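Local coordinates for T9SS C-terminal target domain-containing protein (Bacteroides cellulosilyticus, PDB 5JVK), which is a family 39 glycoside hydrolase of a gut symbiont that probably hydrolyses O-glycosidic bonds in carbohydrates, at residues Thr440-Ala445 with Pro493-Val498. Numbering follows the deposited sequence.
Sequences TTFYTA and PQYLVV
With chi1 of T444 at -175°, OG1 lies opposite the backbone N and reaches across to Q494 and Y495; chi1 of Y495, -48°, sets its CG beside its own N, and the two side chains run side by side. They belong to neighbouring strands of the antiparallel sheet that follows the (beta/alpha)8 barrel and packs against helices 350-366 and 403-415. The strands meet at 163°, hydrogen-bonded pairs (Y443/L496, A445/Q494) alternating with non-hydrogen-bonded ones (F442/V497, T444/Y495); Y443 N to L496 O is 2.9 Å and L496 N to Y443 O 2.7 Å. Q494 O takes two donors, A445 N at 2.9 Å and T444 OG1 at 3.2 Å, the hydroxyl standing above the carbonyl plane. T444 OG1 is also 3.4 Å from Y495 CE1. An alanine here would probably leave Q494 O with A445 N alone of these two donors and open a gap beside the Y495 ring. F442, T444, Y495 and V497 share one sheet face, where helix 403-415 covers Y495 and V497 and L362 meets T444 and Y495. On the other face, Y443 CD1 is 4.1 Å from L496 CB, while T440 CG2, from the same strand as Y443, lies above one face of its ring near the rim. T441 and F442 both face F434 of strand 429-436, a classic beta bulge on the other edge; T441 O accepts V498 N on this one. At the A445/Q494 pair a water lies within hydrogen-bonding distance of A445 O and accepts from Q494 NE2 at 3.0 Å.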
loop_
_atom_site.group_PDB
_atom_site.type_symbol
_atom_site.label_atom_id
_atom_site.label_comp_id
_atom_site.label_asym_id
_atom_site.label_seq_id
_atom_site.Cartn_x
_atom_site.Cartn_y
_atom_site.Cartn_z
ATOM N N THR A 440 24.646 -9.563 0.131
ATOM C CA THR A 440 23.952 -8.356 0.583
ATOM C C THR A 440 24.012 -7.260 -0.489
ATOM O O THR A 440 25.093 -6.937 -0.980
ATOM C CB THR A 440 24.568 -7.847 1.904
ATOM O OG1 THR A 440 24.377 -8.837 2.921
ATOM C CG2 THR A 440 23.938 -6.529 2.361
ATOM N N THR A 441 22.850 -6.704 -0.843
ATOM C CA THR A 441 22.741 -5.649 -1.863
ATOM C C THR A 441 22.485 -4.253 -1.282
ATOM O O THR A 441 22.892 -3.260 -1.885
ATOM C CB THR A 441 21.643 -5.960 -2.902
ATOM O OG1 THR A 441 20.365 -6.042 -2.260
ATOM C CG2 THR A 441 21.945 -7.265 -3.622
ATOM N N PHE A 442 21.794 -4.173 -0.142
ATOM C CA PHE A 442 21.676 -2.916 0.600
ATOM C C PHE A 442 21.412 -3.131 2.091
ATOM O O PHE A 442 20.978 -4.210 2.509
ATOM C CB PHE A 442 20.594 -2.012 -0.017
ATOM C CG PHE A 442 19.178 -2.412 0.323
ATOM C CD1 PHE A 442 18.525 -3.402 -0.399
ATOM C CD2 PHE A 442 18.490 -1.777 1.353
ATOM C CE1 PHE A 442 17.219 -3.762 -0.093
ATOM C CE2 PHE A 442 17.184 -2.136 1.662
ATOM C CZ PHE A 442 16.548 -3.131 0.939
ATOM N N TYR A 443 21.701 -2.090 2.873
ATOM C CA TYR A 443 21.377 -2.034 4.298
ATOM C C TYR A 443 20.388 -0.904 4.501
ATOM O O TYR A 443 20.484 0.115 3.824
ATOM C CB TYR A 443 22.624 -1.759 5.147
ATOM C CG TYR A 443 23.775 -2.693 4.873
ATOM C CD1 TYR A 443 24.641 -2.466 3.801
ATOM C CD2 TYR A 443 24.005 -3.808 5.680
ATOM C CE1 TYR A 443 25.697 -3.325 3.538
ATOM C CE2 TYR A 443 25.062 -4.672 5.426
ATOM C CZ TYR A 443 25.902 -4.429 4.351
ATOM O OH TYR A 443 26.951 -5.279 4.086
ATOM N N THR A 444 19.441 -1.079 5.422
ATOM C CA THR A 444 18.536 0.005 5.815
ATOM C C THR A 444 18.733 0.308 7.289
ATOM O O THR A 444 19.044 -0.590 8.067
ATOM C CB THR A 444 17.050 -0.301 5.524
ATOM O OG1 THR A 444 16.264 0.858 5.830
ATOM C CG2 THR A 444 16.531 -1.490 6.335
ATOM N N ALA A 445 18.548 1.570 7.666
ATOM C CA ALA A 445 18.744 1.992 9.050
ATOM C C ALA A 445 17.765 3.084 9.452
ATOM O O ALA A 445 17.529 4.024 8.696
ATOM C CB ALA A 445 20.175 2.462 9.262
ATOM N N PRO A 493 13.468 5.792 7.315
ATOM C CA PRO A 493 14.630 4.961 6.997
ATOM C C PRO A 493 15.561 5.555 5.944
ATOM O O PRO A 493 15.102 6.211 5.005
ATOM C CB PRO A 493 14.007 3.663 6.470
ATOM C CG PRO A 493 12.656 3.621 7.078
ATOM C CD PRO A 493 12.206 5.048 7.127
ATOM N N GLN A 494 16.859 5.326 6.128
ATOM C CA GLN A 494 17.866 5.613 5.114
ATOM C C GLN A 494 18.509 4.297 4.711
ATOM O O GLN A 494 18.354 3.289 5.401
ATOM C CB GLN A 494 18.907 6.614 5.627
ATOM C CG GLN A 494 19.855 6.086 6.694
ATOM C CD GLN A 494 20.572 7.200 7.423
ATOM O OE1 GLN A 494 21.770 7.399 7.242
ATOM N NE2 GLN A 494 19.838 7.941 8.248
ATOM N N TYR A 495 19.237 4.320 3.598
ATOM C CA TYR A 495 19.697 3.107 2.937
ATOM C C TYR A 495 21.157 3.213 2.489
ATOM O O TYR A 495 21.564 4.234 1.932
ATOM C CB TYR A 495 18.817 2.824 1.716
ATOM C CG TYR A 495 17.328 2.908 1.979
ATOM C CD1 TYR A 495 16.622 1.809 2.462
ATOM C CD2 TYR A 495 16.627 4.090 1.745
ATOM C CE1 TYR A 495 15.256 1.883 2.701
ATOM C CE2 TYR A 495 15.262 4.175 1.978
ATOM C CZ TYR A 495 14.581 3.070 2.460
ATOM O OH TYR A 495 13.230 3.150 2.695
ATOM N N LEU A 496 21.929 2.151 2.735
ATOM C CA LEU A 496 23.296 2.017 2.231
ATOM C C LEU A 496 23.320 0.970 1.122
ATOM O O LEU A 496 23.284 -0.226 1.398
ATOM C CB LEU A 496 24.251 1.604 3.353
ATOM C CG LEU A 496 24.603 2.657 4.406
ATOM C CD1 LEU A 496 25.214 1.995 5.633
ATOM C CD2 LEU A 496 25.551 3.702 3.837
ATOM N N VAL A 497 23.387 1.428 -0.125
ATOM C CA VAL A 497 23.365 0.547 -1.297
ATOM C C VAL A 497 24.776 0.045 -1.613
ATOM O O VAL A 497 25.744 0.782 -1.441
ATOM C CB VAL A 497 22.779 1.280 -2.525
ATOM C CG1 VAL A 497 22.733 0.365 -3.748
ATOM C CG2 VAL A 497 21.387 1.811 -2.200
ATOM N N VAL A 498 24.881 -1.203 -2.075
ATOM C CA VAL A 498 26.165 -1.814 -2.446
ATOM C C VAL A 498 26.462 -1.590 -3.938
ATOM O O VAL A 498 25.579 -1.755 -4.781
ATOM C CB VAL A 498 26.188 -3.326 -2.114
ATOM C CG1 VAL A 498 27.487 -3.979 -2.584
ATOM C CG2 VAL A 498 25.997 -3.536 -0.614
HETATM O O HOH W 1 17.251 6.845 9.369
#